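Local coordinates for putative sugar kinase PH1459 (Pyrococcus horikoshii, PDB 3EWM), which probably acts as an ATP-dependent sugar kinase of the PfkB family, perhaps a fructokinase, passing a phosphate group from ATP to its sugar, at residues L52-N58 with G78-E83; Y109-T113 with I134-S140; A40-R45 with L69-V74; P32-N38 with G284-T288. All coordinates share one frame; numbering follows the deposited sequence.

Contact 1. Residues L52-N58 with G78-E83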
loop_
_atom_site.group_PDB
_atom_site.type_symbol
_atom_site.label_atom_id
_atom_site.label_comp_id
_atom_site.label_asym_id
_atom_site.label_seq_id
_atom_site.Cartn_x
_atom_site.Cartn_y
_atom_site.Cartn_z
ATOM N N LEU A 52 14.947 13.469 10.827
ATOM C CA LEU A 52 13.795 12.617 10.950
ATOM C C LEU A 52 14.227 11.214 11.317
ATOM O O LEU A 52 15.097 10.620 10.683
ATOM C CB LEU A 52 12.979 12.617 9.652
ATOM C CG LEU A 52 11.767 11.674 9.619
ATOM C CD1 LEU A 52 10.682 12.119 10.617
ATOM C CD2 LEU A 52 11.228 11.627 8.199
ATOM N N ILE A 53 13.619 10.704 12.371
ATOM C CA ILE A 53 13.819 9.331 12.772
ATOM C C ILE A 53 12.582 8.571 12.370
ATOM O O ILE A 53 11.470 8.868 12.812
ATOM C CB ILE A 53 14.068 9.218 14.284
ATOM C CG1 ILE A 53 15.443 9.812 14.619
ATOM C CG2 ILE A 53 13.929 7.725 14.764
ATOM C CD1 ILE A 53 15.498 10.406 16.000
ATOM N N SER A 54 12.784 7.584 11.512
ATOM C CA SER A 54 11.700 6.798 11.004
ATOM C C SER A 54 12.244 5.497 10.438
ATOM O O SER A 54 13.426 5.156 10.630
ATOM C CB SER A 54 10.914 7.566 9.943
ATOM O OG SER A 54 9.689 6.900 9.715
ATOM N N LYS A 55 11.380 4.770 9.740
ATOM C CA LYS A 55 11.778 3.490 9.210
ATOM C C LYS A 55 10.996 3.288 7.940
ATOM O O LYS A 55 9.773 3.493 7.912
ATOM C CB LYS A 55 11.474 2.368 10.218
ATOM C CG LYS A 55 12.340 1.126 10.026
ATOM C CD LYS A 55 12.120 0.147 11.153
ATOM C CE LYS A 55 12.917 -1.131 10.947
ATOM N NZ LYS A 55 12.752 -2.067 12.093
ATOM N N VAL A 56 11.712 2.929 6.880
ATOM C CA VAL A 56 11.073 2.650 5.583
ATOM C C VAL A 56 11.455 1.235 5.178
ATOM O O VAL A 56 12.296 0.600 5.824
ATOM C CB VAL A 56 11.508 3.668 4.485
ATOM C CG1 VAL A 56 10.984 5.069 4.801
ATOM C CG2 VAL A 56 13.027 3.695 4.330
ATOM N N GLY A 57 10.842 0.742 4.111
ATOM C CA GLY A 57 11.201 -0.551 3.576
ATOM C C GLY A 57 12.474 -0.397 2.772
ATOM O O GLY A 57 12.767 0.676 2.224
ATOM N N ASN A 58 13.232 -1.478 2.693
ATOM C CA ASN A 58 14.319 -1.559 1.724
ATOM C C ASN A 58 13.691 -1.789 0.347
ATOM O O ASN A 58 13.675 -2.894 -0.189
ATOM C CB ASN A 58 15.314 -2.669 2.095
ATOM C CG ASN A 58 16.445 -2.796 1.085
ATOM O OD1 ASN A 58 16.733 -1.857 0.318
ATOM N ND2 ASN A 58 17.099 -3.960 1.076
ATOM N N GLY A 78 18.919 8.975 10.479
ATOM C CA GLY A 78 18.073 8.249 11.421
ATOM C C GLY A 78 16.879 7.532 10.789
ATOM O O GLY A 78 15.990 7.046 11.499
ATOM N N ILE A 79 16.842 7.455 9.464
ATOM C CA ILE A 79 15.830 6.643 8.801
ATOM C C ILE A 79 16.401 5.261 8.533
ATOM O O ILE A 79 17.381 5.112 7.796
ATOM C CB ILE A 79 15.287 7.294 7.508
ATOM C CG1 ILE A 79 14.739 8.691 7.811
ATOM C CG2 ILE A 79 14.225 6.383 6.840
ATOM C CD1 ILE A 79 14.435 9.491 6.589
ATOM N N VAL A 80 15.784 4.256 9.146
ATOM C CA VAL A 80 16.257 2.868 9.040
ATOM C C VAL A 80 15.520 2.173 7.905
ATOM O O VAL A 80 14.378 2.506 7.598
ATOM C CB VAL A 80 16.052 2.114 10.379
ATOM C CG1 VAL A 80 16.365 0.635 10.236
ATOM C CG2 VAL A 80 16.908 2.739 11.463
ATOM N N LYS A 81 16.190 1.236 7.250
ATOM C CA LYS A 81 15.547 0.437 6.234
ATOM C C LYS A 81 15.191 -0.906 6.841
ATOM O O LYS A 81 16.039 -1.603 7.402
ATOM C CB LYS A 81 16.443 0.255 5.011
ATOM C CG LYS A 81 16.775 1.554 4.330
ATOM C CD LYS A 81 17.405 1.315 2.959
ATOM C CE LYS A 81 17.507 2.623 2.200
ATOM N NZ LYS A 81 17.866 2.386 0.773
ATOM N N ASP A 82 13.917 -1.232 6.731
ATOM C CA ASP A 82 13.372 -2.483 7.207
ATOM C C ASP A 82 13.464 -3.521 6.092
ATOM O O ASP A 82 12.959 -3.322 4.986
ATOM C CB ASP A 82 11.928 -2.265 7.640
ATOM C CG ASP A 82 11.417 -3.362 8.538
ATOM O OD1 ASP A 82 11.719 -4.546 8.278
ATOM O OD2 ASP A 82 10.679 -3.037 9.481
ATOM N N GLU A 83 14.159 -4.613 6.386
ATOM C CA GLU A 83 14.273 -5.715 5.441
ATOM C C GLU A 83 13.053 -6.632 5.460
ATOM O O GLU A 83 12.906 -7.486 4.590
ATOM C CB GLU A 83 15.550 -6.519 5.737
ATOM C CG GLU A 83 16.836 -5.695 5.624
ATOM C CD GLU A 83 17.123 -5.217 4.206
ATOM O OE1 GLU A 83 16.538 -5.767 3.245
ATOM O OE2 GLU A 83 17.945 -4.290 4.053
HETATM O O HOH W 1 17.723 11.474 10.530
HETATM O O HOH W 2 16.385 0.452 -0.581
#

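Contact 2. Residues Y109-T113 with I134-S140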
loop_
_atom_site.group_PDB
_atom_site.type_symbol
_atom_site.label_atom_id
_atom_site.label_comp_id
_atom_site.label_asym_id
_atom_site.label_seq_id
_atom_site.Cartn_x
_atom_site.Cartn_y
_atom_site.Cartn_z
ATOM N N TYR A 109 7.347 1.767 9.144
ATOM C CA TYR A 109 7.445 2.823 10.168
ATOM C C TYR A 109 6.788 2.426 11.483
ATOM O O TYR A 109 7.080 3.024 12.529
ATOM C CB TYR A 109 6.938 4.194 9.670
ATOM C CG TYR A 109 5.465 4.257 9.401
ATOM C CD1 TYR A 109 4.543 4.328 10.447
ATOM C CD2 TYR A 109 4.989 4.274 8.088
ATOM C CE1 TYR A 109 3.183 4.412 10.203
ATOM C CE2 TYR A 109 3.633 4.332 7.832
ATOM C CZ TYR A 109 2.735 4.393 8.895
ATOM O OH TYR A 109 1.391 4.428 8.629
ATOM N N PHE A 110 5.934 1.404 11.422
ATOM C CA PHE A 110 5.283 0.829 12.604
ATOM C C PHE A 110 6.121 -0.280 13.243
ATOM O O PHE A 110 5.768 -0.791 14.307
ATOM C CB PHE A 110 3.899 0.283 12.254
ATOM C CG PHE A 110 2.798 1.310 12.242
ATOM C CD1 PHE A 110 2.660 2.225 13.282
ATOM C CD2 PHE A 110 1.859 1.327 11.206
ATOM C CE1 PHE A 110 1.628 3.146 13.293
ATOM C CE2 PHE A 110 0.796 2.246 11.220
ATOM C CZ PHE A 110 0.686 3.153 12.260
ATOM N N ASN A 111 7.262 -0.590 12.629
ATOM C CA ASN A 111 8.151 -1.661 13.074
ATOM C C ASN A 111 9.479 -1.177 13.703
ATOM O O ASN A 111 10.499 -1.863 13.617
ATOM C CB ASN A 111 8.456 -2.572 11.875
ATOM C CG ASN A 111 8.861 -3.973 12.282
ATOM O OD1 ASN A 111 8.401 -4.500 13.303
ATOM N ND2 ASN A 111 9.692 -4.605 11.460
HETATM N N MSE A 112 9.476 -0.000 14.335
HETATM C CA MSE A 112 10.691 0.523 14.952
HETATM C C MSE A 112 10.954 -0.124 16.293
HETATM O O MSE A 112 10.059 -0.257 17.114
HETATM C CB MSE A 112 10.615 2.041 15.118
HETATM C CG MSE A 112 10.856 2.768 13.818
HETATM SE SE MSE A 112 11.013 4.683 14.098
HETATM C CE MSE A 112 9.158 4.995 13.959
ATOM N N THR A 113 12.189 -0.544 16.502
ATOM C CA THR A 113 12.592 -1.043 17.804
ATOM C C THR A 113 13.654 -0.096 18.325
ATOM O O THR A 113 14.138 0.786 17.598
ATOM C CB THR A 113 13.144 -2.492 17.718
ATOM O OG1 THR A 113 14.239 -2.511 16.805
ATOM C CG2 THR A 113 12.067 -3.465 17.218
ATOM N N ILE A 134 2.100 7.397 14.781
ATOM C CA ILE A 134 3.140 6.408 15.008
ATOM C C ILE A 134 2.759 5.453 16.147
ATOM O O ILE A 134 3.140 4.285 16.138
ATOM C CB ILE A 134 4.519 7.065 15.245
ATOM C CG1 ILE A 134 5.603 5.986 15.221
ATOM C CG2 ILE A 134 4.572 7.840 16.550
ATOM C CD1 ILE A 134 5.718 5.324 13.924
ATOM N N LEU A 135 1.966 5.952 17.093
ATOM C CA LEU A 135 1.647 5.229 18.308
ATOM C C LEU A 135 0.574 4.173 18.088
ATOM O O LEU A 135 0.270 3.406 19.007
ATOM C CB LEU A 135 1.213 6.207 19.416
ATOM C CG LEU A 135 2.163 7.370 19.726
ATOM C CD1 LEU A 135 1.556 8.319 20.728
ATOM C CD2 LEU A 135 3.575 6.857 20.169
ATOM N N ALA A 136 0.015 4.122 16.879
ATOM C CA ALA A 136 -1.127 3.271 16.613
ATOM C C ALA A 136 -0.775 1.793 16.652
ATOM O O ALA A 136 -1.645 0.967 16.901
ATOM C CB ALA A 136 -1.812 3.652 15.281
ATOM N N ARG A 137 0.507 1.465 16.435
ATOM C CA ARG A 137 0.926 0.079 16.389
ATOM C C ARG A 137 2.243 -0.119 17.102
ATOM O O ARG A 137 3.100 0.748 17.084
ATOM C CB ARG A 137 1.102 -0.401 14.946
ATOM C CG ARG A 137 -0.128 -0.300 14.076
ATOM C CD ARG A 137 -1.154 -1.383 14.430
ATOM N NE ARG A 137 -2.304 -1.281 13.540
ATOM C CZ ARG A 137 -3.310 -0.425 13.698
ATOM N NH1 ARG A 137 -3.346 0.408 14.735
ATOM N NH2 ARG A 137 -4.296 -0.402 12.814
ATOM N N ASN A 138 2.390 -1.297 17.692
ATOM C CA ASN A 138 3.668 -1.743 18.175
ATOM C C ASN A 138 4.413 -2.425 17.032
ATOM O O ASN A 138 3.784 -2.813 16.056
ATOM C CB ASN A 138 3.470 -2.695 19.352
ATOM C CG ASN A 138 3.323 -1.973 20.673
ATOM O OD1 ASN A 138 2.557 -2.401 21.540
ATOM N ND2 ASN A 138 4.083 -0.909 20.861
ATOM N N PRO A 139 5.748 -2.564 17.135
ATOM C CA PRO A 139 6.627 -2.097 18.212
ATOM C C PRO A 139 6.864 -0.590 18.249
ATOM O O PRO A 139 7.419 -0.104 19.227
ATOM C CB PRO A 139 7.958 -2.806 17.913
ATOM C CG PRO A 139 7.929 -2.974 16.430
ATOM C CD PRO A 139 6.506 -3.314 16.114
ATOM N N SER A 140 6.454 0.140 17.212
ATOM C CA SER A 140 6.804 1.557 17.120
ATOM C C SER A 140 6.256 2.376 18.291
ATOM O O SER A 140 6.966 3.227 18.841
ATOM C CB SER A 140 6.347 2.159 15.799
ATOM O OG SER A 140 7.371 2.002 14.835
#

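Contact 3. Residues A40-R45 with L69-V74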
loop_
_atom_site.group_PDB
_atom_site.type_symbol
_atom_site.label_atom_id
_atom_site.label_comp_id
_atom_site.label_asym_id
_atom_site.label_seq_id
_atom_site.Cartn_x
_atom_site.Cartn_y
_atom_site.Cartn_z
ATOM N N ALA A 40 9.321 17.987 9.590
ATOM C CA ALA A 40 10.781 17.981 9.444
ATOM C C ALA A 40 11.197 18.789 8.227
ATOM O O ALA A 40 12.151 19.558 8.296
ATOM C CB ALA A 40 11.313 16.557 9.330
ATOM N N VAL A 41 10.481 18.614 7.116
ATOM C CA VAL A 41 10.745 19.406 5.908
ATOM C C VAL A 41 10.461 20.899 6.162
ATOM O O VAL A 41 11.265 21.755 5.794
ATOM C CB VAL A 41 9.951 18.849 4.693
ATOM C CG1 VAL A 41 9.945 19.835 3.505
ATOM C CG2 VAL A 41 10.513 17.495 4.290
ATOM N N GLY A 42 9.347 21.196 6.822
ATOM C CA GLY A 42 9.021 22.578 7.191
ATOM C C GLY A 42 10.118 23.236 8.004
ATOM O O GLY A 42 10.542 24.342 7.691
ATOM N N VAL A 43 10.586 22.540 9.038
ATOM C CA VAL A 43 11.701 23.012 9.886
ATOM C C VAL A 43 12.933 23.350 9.055
ATOM O O VAL A 43 13.494 24.444 9.174
ATOM C CB VAL A 43 12.039 21.993 10.970
ATOM C CG1 VAL A 43 13.346 22.340 11.689
ATOM C CG2 VAL A 43 10.879 21.899 11.968
ATOM N N SER A 44 13.323 22.416 8.194
ATOM C CA SER A 44 14.420 22.634 7.270
ATOM C C SER A 44 14.182 23.835 6.370
ATOM O O SER A 44 15.074 24.641 6.180
ATOM C CB SER A 44 14.685 21.394 6.426
ATOM O OG SER A 44 15.818 21.618 5.596
ATOM N N ARG A 45 12.970 23.970 5.834
ATOM C CA ARG A 45 12.660 25.101 4.967
ATOM C C ARG A 45 12.758 26.456 5.654
ATOM O O ARG A 45 13.105 27.468 5.023
ATOM C CB ARG A 45 11.296 24.921 4.341
ATOM C CG ARG A 45 11.325 23.877 3.287
ATOM C CD ARG A 45 10.140 24.006 2.443
ATOM N NE ARG A 45 10.005 22.914 1.499
ATOM C CZ ARG A 45 8.857 22.634 0.913
ATOM N NH1 ARG A 45 7.798 23.371 1.208
ATOM N NH2 ARG A 45 8.766 21.633 0.049
ATOM N N LEU A 69 13.443 13.746 1.127
ATOM C CA LEU A 69 13.891 14.359 2.367
ATOM C C LEU A 69 15.264 15.008 2.213
ATOM O O LEU A 69 15.434 16.164 2.547
ATOM C CB LEU A 69 13.891 13.340 3.508
ATOM C CG LEU A 69 12.470 12.988 3.947
ATOM C CD1 LEU A 69 12.496 11.869 4.936
ATOM C CD2 LEU A 69 11.798 14.218 4.517
ATOM N N SER A 70 16.225 14.247 1.684
ATOM C CA SER A 70 17.551 14.779 1.364
ATOM C C SER A 70 17.476 16.037 0.491
ATOM O O SER A 70 18.169 17.006 0.761
ATOM C CB SER A 70 18.398 13.726 0.662
ATOM O OG SER A 70 19.752 14.152 0.608
ATOM N N LYS A 71 16.609 16.047 -0.521
ATOM C CA LYS A 71 16.490 17.247 -1.374
ATOM C C LYS A 71 16.036 18.461 -0.572
ATOM O O LYS A 71 16.314 19.607 -0.942
ATOM C CB LYS A 71 15.514 17.019 -2.524
ATOM C CG LYS A 71 16.010 16.063 -3.595
ATOM C CD LYS A 71 14.878 15.865 -4.597
ATOM C CE LYS A 71 15.128 14.681 -5.495
ATOM N NZ LYS A 71 13.909 14.479 -6.354
ATOM N N GLU A 72 15.348 18.199 0.535
ATOM C CA GLU A 72 14.882 19.254 1.432
ATOM C C GLU A 72 15.846 19.525 2.581
ATOM O O GLU A 72 15.530 20.299 3.480
ATOM C CB GLU A 72 13.491 18.904 1.981
ATOM C CG GLU A 72 12.380 18.966 0.942
ATOM C CD GLU A 72 12.042 20.379 0.470
ATOM O OE1 GLU A 72 12.378 21.384 1.137
ATOM O OE2 GLU A 72 11.407 20.483 -0.587
ATOM N N ASN A 73 17.011 18.873 2.550
ATOM C CA ASN A 73 18.076 19.045 3.550
ATOM C C ASN A 73 17.706 18.533 4.919
ATOM O O ASN A 73 18.264 18.954 5.937
ATOM C CB ASN A 73 18.575 20.493 3.619
ATOM C CG ASN A 73 19.125 20.950 2.295
ATOM O OD1 ASN A 73 19.831 20.198 1.623
ATOM N ND2 ASN A 73 18.765 22.167 1.883
ATOM N N VAL A 74 16.789 17.585 4.931
ATOM C CA VAL A 74 16.415 16.924 6.159
ATOM C C VAL A 74 17.402 15.780 6.319
ATOM O O VAL A 74 17.582 14.973 5.404
ATOM C CB VAL A 74 14.996 16.405 6.101
ATOM C CG1 VAL A 74 14.663 15.555 7.395
ATOM C CG2 VAL A 74 14.048 17.589 5.959
HETATM O O HOH W 3 16.590 23.573 3.016
#

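Contact 4. Residues P32-N38 with G284-T288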
loop_
_atom_site.group_PDB
_atom_site.type_symbol
_atom_site.label_atom_id
_atom_site.label_comp_id
_atom_site.label_asym_id
_atom_site.label_seq_id
_atom_site.Cartn_x
_atom_site.Cartn_y
_atom_site.Cartn_z
ATOM N N PRO A 32 5.737 12.220 -0.933
ATOM C CA PRO A 32 6.189 11.890 0.415
ATOM C C PRO A 32 5.223 12.426 1.449
ATOM O O PRO A 32 4.698 13.515 1.294
ATOM C CB PRO A 32 7.529 12.616 0.543
ATOM C CG PRO A 32 7.813 13.223 -0.786
ATOM C CD PRO A 32 6.526 13.314 -1.526
ATOM N N GLY A 33 4.972 11.640 2.486
ATOM C CA GLY A 33 4.052 12.050 3.514
ATOM C C GLY A 33 4.425 11.548 4.885
ATOM O O GLY A 33 5.487 10.906 5.086
ATOM N N GLY A 34 3.518 11.835 5.814
ATOM C CA GLY A 34 3.667 11.495 7.214
ATOM C C GLY A 34 3.909 12.810 7.904
ATOM O O GLY A 34 4.860 13.515 7.571
ATOM N N ALA A 35 3.040 13.160 8.845
ATOM C CA ALA A 35 3.136 14.427 9.556
ATOM C C ALA A 35 4.557 14.788 10.061
ATOM O O ALA A 35 5.043 15.869 9.771
ATOM C CB ALA A 35 2.060 14.508 10.701
ATOM N N PRO A 36 5.256 13.855 10.753
ATOM C CA PRO A 36 6.574 14.240 11.283
ATOM C C PRO A 36 7.578 14.524 10.166
ATOM O O PRO A 36 8.418 15.397 10.317
ATOM C CB PRO A 36 7.005 13.016 12.102
ATOM C CG PRO A 36 5.724 12.200 12.280
ATOM C CD PRO A 36 4.945 12.446 11.050
ATOM N N ALA A 37 7.466 13.804 9.050
ATOM C CA ALA A 37 8.288 14.091 7.877
ATOM C C ALA A 37 7.936 15.474 7.343
ATOM O O ALA A 37 8.820 16.245 6.971
ATOM C CB ALA A 37 8.062 13.060 6.821
ATOM N N ASN A 38 6.639 15.778 7.289
ATOM C CA ASN A 38 6.214 17.061 6.743
ATOM C C ASN A 38 6.705 18.196 7.617
ATOM O O ASN A 38 7.111 19.237 7.117
ATOM C CB ASN A 38 4.689 17.148 6.599
ATOM C CG ASN A 38 4.090 15.975 5.827
ATOM O OD1 ASN A 38 4.766 15.303 5.058
ATOM N ND2 ASN A 38 2.800 15.717 6.055
ATOM N N GLY A 284 0.341 20.543 -1.757
ATOM C CA GLY A 284 0.800 19.284 -1.173
ATOM C C GLY A 284 1.139 19.311 0.305
ATOM O O GLY A 284 1.005 20.348 0.988
ATOM N N ALA A 285 1.583 18.159 0.790
ATOM C CA ALA A 285 1.876 17.961 2.211
ATOM C C ALA A 285 3.091 18.741 2.723
ATOM O O ALA A 285 3.218 18.962 3.934
ATOM C CB ALA A 285 2.028 16.467 2.519
ATOM N N TRP A 286 3.984 19.155 1.815
ATOM C CA TRP A 286 5.149 19.965 2.192
ATOM C C TRP A 286 4.982 21.363 1.640
ATOM O O TRP A 286 5.555 21.718 0.598
ATOM C CB TRP A 286 6.462 19.385 1.648
ATOM C CG TRP A 286 6.802 18.042 2.179
ATOM C CD1 TRP A 286 6.150 17.353 3.163
ATOM C CD2 TRP A 286 7.907 17.231 1.786
ATOM N NE1 TRP A 286 6.761 16.155 3.391
ATOM C CE2 TRP A 286 7.850 16.050 2.565
ATOM C CE3 TRP A 286 8.933 17.375 0.841
ATOM C CZ2 TRP A 286 8.792 15.031 2.449
ATOM C CZ3 TRP A 286 9.873 16.343 0.720
ATOM C CH2 TRP A 286 9.791 15.192 1.518
ATOM N N SER A 287 4.188 22.151 2.341
ATOM C CA SER A 287 3.787 23.440 1.828
ATOM C C SER A 287 4.442 24.605 2.585
ATOM O O SER A 287 4.207 25.761 2.246
ATOM C CB SER A 287 2.262 23.546 1.857
ATOM O OG SER A 287 1.828 23.670 3.183
ATOM N N THR A 288 5.282 24.307 3.573
ATOM C CA THR A 288 5.927 25.358 4.366
ATOM C C THR A 288 6.725 26.261 3.422
ATOM O O THR A 288 7.506 25.760 2.630
ATOM C CB THR A 288 6.907 24.781 5.400
ATOM O OG1 THR A 288 6.215 23.868 6.253
ATOM C CG2 THR A 288 7.563 25.903 6.237
HETATM O O HOH W 4 6.073 21.315 5.263
#

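Contact 1. Residues L52-N58 with G78-E83
Leu52 meets Ile79 through methyl groups, CD2 lying 4.2 Å from Ile79 CD1, while a water accepts from Gly78 N and donates to Leu52 O. Strand 49-57 runs parallel to edge strand 79-82, helix 60-71 linking them in a beta-alpha-beta unit. Ser54 starts the ladder, its N bonded to Gly78 O at 3.3 Å and its O taking Val80 N. Lys55 faces the other way: with CG anti to the backbone N (chi1 -156°) and the chain extended, its CG passes 3.9 Å from Val80 CB and its NZ makes a salt bridge, 3.5 Å from Asp82 OD2; Asn111 O and Asp116 also hold NZ. Asp82 OD1 is taken by Lys84 N and OD2 by Asn111 ND2. Shortened to an alanine, Lys55 would probably leave Asp82 without that charge and Val80 without its aliphatic cover. Val56 returns to the Ile79 face, its CG2 3.9 Å from Ile79 CG2, and its backbone bonds Val80 O and Asp82 N. Asn58 ND2 donates to the syn lone pair of Glu83 OE1 at 2.9 Å. Leu52, Val56 and Ile79 make a greasy patch on one face, with Lys81 beside it; on the other, Lys55 and Asp82 pair charges next to Val80, likely stabilising each other's ionised form.

Contact 2. Residues Y109-T113 with I134-S140
Ile134 pushes its CD1 between Tyr109 and Met112, where the loop joining strand 127-131 to helix 140-151 of this ribokinase-like alpha/beta fold meets the loop ahead of helix 119-124. Ile134 CD1 sits at the edge of the Tyr109 ring, 3.8 Å from Tyr109 CD1, and 3.5 Å from CE of selenomethionine Met112, tighter than usual contact. Ile134 O lies in the plane of the Phe110 ring, at its edge, 3.4 Å from Phe110 CE1. Ala136 adds its CB beside Phe110 CZ. Arg137 then crosses one face of that ring: with chi1 at -59° and a bend at chi2, its CG stands 3.6 Å from the Phe110 centroid, almost on the ring normal, a CH-pi contact, while the guanidinium moves on to Asp105 and donates through NH1 to Ala136 O. Tyr109 CE1 occupies the ring's opposite face. With a serine in place of Phe110, a gap would probably open between Arg137 and Tyr109, leaving the arginine's aliphatic part without the face it rests on. Pro139, after a cis peptide bond, sets CD 3.2 Å from Phe110 O and CG near Asn111 OD1. Ser140, first in its helix, gives its N to Phe110 O, and its hydroxyl ties two more backbone groups of the same loop: OG donates a short bond of 2.5 Å to Tyr109 O and accepts Met112 N at 2.9 Å.

Contact 3. Residues A40-R45 with L69-V74
Glu72, just past the end of helix 60-71, reaches across to Val41 and Arg45 of helix 35-45. Glu72 CB lies 4.0 Å from Val41 CG1; Glu72 CG comes closer to the same methyl, 3.6 Å. A bend at chi2 (-70°) turns CD to face the edge of the Arg45 guanidinium. There the arginine grips side-on: Arg45 NE donates to Glu72 OE1 at 2.8 Å, nearly straight at 172°, and Arg45 NH2 to Glu72 OE2 at 2.9 Å. Both oxygens lie close to the guanidinium plane, yet the carboxylate is turned 53° against it, so both are met from above the carboxylate plane. OE1 also has a salt bridge to Arg290. At the main chain, Ser44 OG donates a short bond of 2.5 Å to Glu72 O, in the carbonyl plane. Asn73, with positive phi, is the C-prime residue of the Schellman motif closing helix 60-71. Beneath the polar layer Val41 CG2 packs on Leu69 CD2 at 3.5 Å, and Val74 sets its methyls against Ala40 and Val41. Two arginines on one carboxylate would favour its charged form, while the serine bond joins that turn to helix 35-45, so a polar clasp sits beside the apolar packing of Val41, Leu69 and Val74.

Contact 4. Residues P32-N38 with G284-T288
The apolar part is Pro32 laid over Trp286. Pro32 CG stands above one face of the indole, offset toward the rim, a CH-pi contact 4.0 Å from the six-membered ring centroid, and Pro32 CB comes within 3.3 Å of Trp286 CZ2. The direct hydrogen bond uses the indole's edge: Trp286 NE1 donates to Asn38 OD1 at 2.7 Å, with the amide oxygen close to the ring plane, though the hydrogen bond is bent, 130° at the hydrogen. With CG beside its own backbone N (chi1 -52°), Asn38 holds its amide at the indole edge, the two planes 67° apart; its ND2 goes on to Asp247, so both ends of the amide are used. One water completes the polar links, donating to Asn38 O and bonding Thr288 OG1 at 2.7 Å. Gly34, at the N-cap of helix 35-45, has a positive phi where a CB would jam against the preceding carbonyl, and its own O receives Asn38 N. Strand end, glycine pair and helix start carry a Gly-Gly-Ala-Pro-Ala-Asn run consistent with the start of the first PfkB signature, and the Asn38 side chain lies about 10 Å from that of Lys190, which binds ATP.

In the fold
Contact 4 spans the other three: it opens at residues 32-38 and closes only at 284-288. Inside it, contacts 3 and 1 cross, their segments alternating through helix 35-45, strand 49-57, helix 60-71 and strand 79-82; contact 2 follows in series. Contacts 3 and 4 share helix 35-45, their centres about 10 Å apart, and Arg45 NH1 reaches the carbonyls of Trp286 and Thr288. Contacts 1 and 2, centres about 12 Å apart, touch where Asn111 meets Lys55 and Asp82. Leu52 and Leu69 join contacts 1 and 3; the centres of 2 and 3 are about 23 Å apart. Contact 1 closes one edge of the nine-stranded sheet, contact 3 joins two helices, contact 2 two loops, and contact 4 brings in strand 27-33 of the four-stranded sheet.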